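Local coordinates for protein endo-beta-1,4-mannanase (Alicyclobacillus acidocaldarius, PDB 4CD8) that probably hydrolyses internal beta-1,4-mannosidic linkages of mannans, as a TIM-barrel glycoside hydrolase of family GH113, at residues G15-F20 against T48-G53. Numbering follows the deposited sequence.
Sequences GMTFGF and TLAFAG. With BMA (beta-D-mannopyranose), chain C.
The carbonyl oxygen of Thr48 accepts the shortest bond between these neighbouring strands, 2.8 Å from Phe18 N; Thr17 CA adds a CA-H...O contact to the same oxygen. One step earlier Thr48 N donates to Met16 O at 2.9 Å, and one step later the bond from Ala50 N to Phe18 O is weak, at 3.4 Å, where the regular pairing ends. This is the parallel pairing of a beta-alpha-beta unit, strands 13-18 and 46-55 joined through helix 30-40, in a TIM barrel.

Thr17 and Thr48 lie side by side on the barrel's inner face, where a short beta-branched residue suits both the extended backbone and the confined interior. With CG2 anti to the backbone N, Thr17 sets this methyl 3.6 Å from Ala50 CB, while its buried OG1 hydrogen-bonds to Leu280 O on strand 275-283, the other neighbour of strand 13-18 in the barrel. Phe18 and Leu49 take the other face, Phe18 CD1 meeting Leu49 CD2 at 3.9 Å, and both pack on Met36 of that helix. Gly19, with positive phi, turns the chain off the strand.

Phe20 then brings CD1 to 3.7 Å from Ala50 CB, small enough to admit the ring, and CE1 near Ala52 CB. Its opposite edge offers CE2 to mannose O5 at 3.4 Å, and the same ring also touches the bound mannoimidazole. Were the ring cut back to an alanine here, a gap would probably open between Ala50, Ala52 and the sugar, and Trp281 would lose its edge-to-face partner. The apolar ring thus links the strand end to the sugar-binding pocket by van der Waals contact, whereas Glu282 supplies a hydrogen bond to the mannose.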
loop_
_atom_site.group_PDB
_atom_site.type_symbol
_atom_site.label_atom_id
_atom_site.label_comp_id
_atom_site.label_asym_id
_atom_site.label_seq_id
_atom_site.Cartn_x
_atom_site.Cartn_y
_atom_site.Cartn_z
ATOM N N GLY A 15 5.363 7.804 -5.726
ATOM C CA GLY A 15 5.784 7.057 -4.557
ATOM C C GLY A 15 6.140 5.629 -4.821
ATOM O O GLY A 15 5.876 5.108 -5.891
ATOM N N MET A 16 6.698 5.012 -3.781
ATOM C CA MET A 16 7.154 3.645 -3.862
ATOM C C MET A 16 6.971 2.979 -2.522
ATOM O O MET A 16 7.322 3.538 -1.492
ATOM C CB MET A 16 8.613 3.598 -4.260
ATOM C CG MET A 16 9.165 2.150 -4.350
ATOM S SD MET A 16 8.391 1.090 -5.606
ATOM C CE MET A 16 8.931 1.884 -7.128
ATOM N N THR A 17 6.433 1.770 -2.542
ATOM C CA THR A 17 6.316 0.986 -1.330
ATOM C C THR A 17 7.621 0.226 -1.080
ATOM O O THR A 17 8.186 -0.354 -2.012
ATOM C CB THR A 17 5.174 -0.061 -1.430
ATOM O OG1 THR A 17 3.937 0.596 -1.731
ATOM C CG2 THR A 17 5.043 -0.835 -0.115
ATOM N N PHE A 18 8.037 0.219 0.177
ATOM C CA PHE A 18 9.320 -0.304 0.629
ATOM C C PHE A 18 9.173 -1.342 1.725
ATOM O O PHE A 18 8.462 -1.157 2.709
ATOM C CB PHE A 18 10.198 0.793 1.213
ATOM C CG PHE A 18 11.518 0.281 1.755
ATOM C CD1 PHE A 18 11.650 -0.110 3.078
ATOM C CD2 PHE A 18 12.626 0.254 0.939
ATOM C CE1 PHE A 18 12.849 -0.585 3.569
ATOM C CE2 PHE A 18 13.838 -0.159 1.438
ATOM C CZ PHE A 18 13.949 -0.592 2.741
ATOM N N GLY A 19 9.869 -2.465 1.550
ATOM C CA GLY A 19 10.192 -3.339 2.685
ATOM C C GLY A 19 9.184 -4.388 3.103
ATOM O O GLY A 19 9.372 -5.061 4.131
ATOM N N PHE A 20 8.114 -4.546 2.335
ATOM C CA PHE A 20 7.079 -5.569 2.653
ATOM C C PHE A 20 7.737 -6.949 2.621
ATOM O O PHE A 20 8.562 -7.199 1.753
ATOM C CB PHE A 20 5.951 -5.499 1.613
ATOM C CG PHE A 20 4.626 -6.021 2.088
ATOM C CD1 PHE A 20 3.988 -5.420 3.172
ATOM C CD2 PHE A 20 3.991 -7.073 1.430
ATOM C CE1 PHE A 20 2.768 -5.849 3.580
ATOM C CE2 PHE A 20 2.741 -7.509 1.845
ATOM C CZ PHE A 20 2.127 -6.895 2.921
ATOM N N THR A 48 6.272 4.411 1.068
ATOM C CA THR A 48 5.397 3.796 2.018
ATOM C C THR A 48 6.159 2.688 2.722
ATOM O O THR A 48 6.745 1.779 2.042
ATOM C CB THR A 48 4.109 3.248 1.382
ATOM O OG1 THR A 48 3.319 4.336 0.906
ATOM C CG2 THR A 48 3.283 2.478 2.342
ATOM N N LEU A 49 6.182 2.734 4.038
ATOM C CA LEU A 49 6.781 1.651 4.822
ATOM C C LEU A 49 5.641 0.707 5.142
ATOM O O LEU A 49 4.772 1.009 5.953
ATOM C CB LEU A 49 7.408 2.196 6.113
ATOM C CG LEU A 49 8.518 3.235 5.876
ATOM C CD1 LEU A 49 9.021 3.787 7.184
ATOM C CD2 LEU A 49 9.632 2.617 5.050
ATOM N N ALA A 50 5.682 -0.488 4.524
ATOM C CA ALA A 50 4.586 -1.429 4.615
ATOM C C ALA A 50 5.048 -2.688 5.315
ATOM O O ALA A 50 6.110 -3.220 4.983
ATOM C CB ALA A 50 4.027 -1.762 3.244
ATOM N N PHE A 51 4.203 -3.182 6.215
ATOM C CA PHE A 51 4.488 -4.436 6.899
ATOM C C PHE A 51 3.223 -5.125 7.329
ATOM O O PHE A 51 2.189 -4.516 7.403
ATOM C CB PHE A 51 5.401 -4.217 8.114
ATOM C CG PHE A 51 4.776 -3.390 9.204
ATOM C CD1 PHE A 51 4.729 -1.995 9.106
ATOM C CD2 PHE A 51 4.205 -3.990 10.298
ATOM C CE1 PHE A 51 4.130 -1.247 10.136
ATOM C CE2 PHE A 51 3.633 -3.251 11.324
ATOM C CZ PHE A 51 3.553 -1.872 11.211
ATOM N N ALA A 52 3.310 -6.427 7.589
ATOM C CA ALA A 52 2.142 -7.228 7.946
ATOM C C ALA A 52 2.270 -7.941 9.254
ATOM O O ALA A 52 3.219 -8.712 9.460
ATOM C CB ALA A 52 1.833 -8.240 6.850
ATOM N N GLY A 53 1.304 -7.699 10.124
ATOM C CA GLY A 53 1.016 -8.584 11.235
ATOM C C GLY A 53 0.411 -9.874 10.723
ATOM O O GLY A 53 0.025 -9.962 9.556
HETATM C C1 BMA C . 3.194 -9.504 -2.170
HETATM C C2 BMA C . 4.696 -9.614 -2.383
HETATM C C3 BMA C . 5.170 -10.941 -1.796
HETATM C C4 BMA C . 4.649 -11.067 -0.369
HETATM C C5 BMA C . 3.126 -10.938 -0.327
HETATM C C6 BMA C . 2.512 -11.206 1.046
HETATM O O1 BMA C . 2.735 -8.264 -2.677
HETATM O O2 BMA C . 5.467 -8.633 -1.746
HETATM O O3 BMA C . 6.603 -11.038 -1.831
HETATM O O4 BMA C . 5.005 -12.379 0.028
HETATM O O5 BMA C . 2.841 -9.612 -0.787
HETATM O O6 BMA C . 1.191 -10.646 1.127
#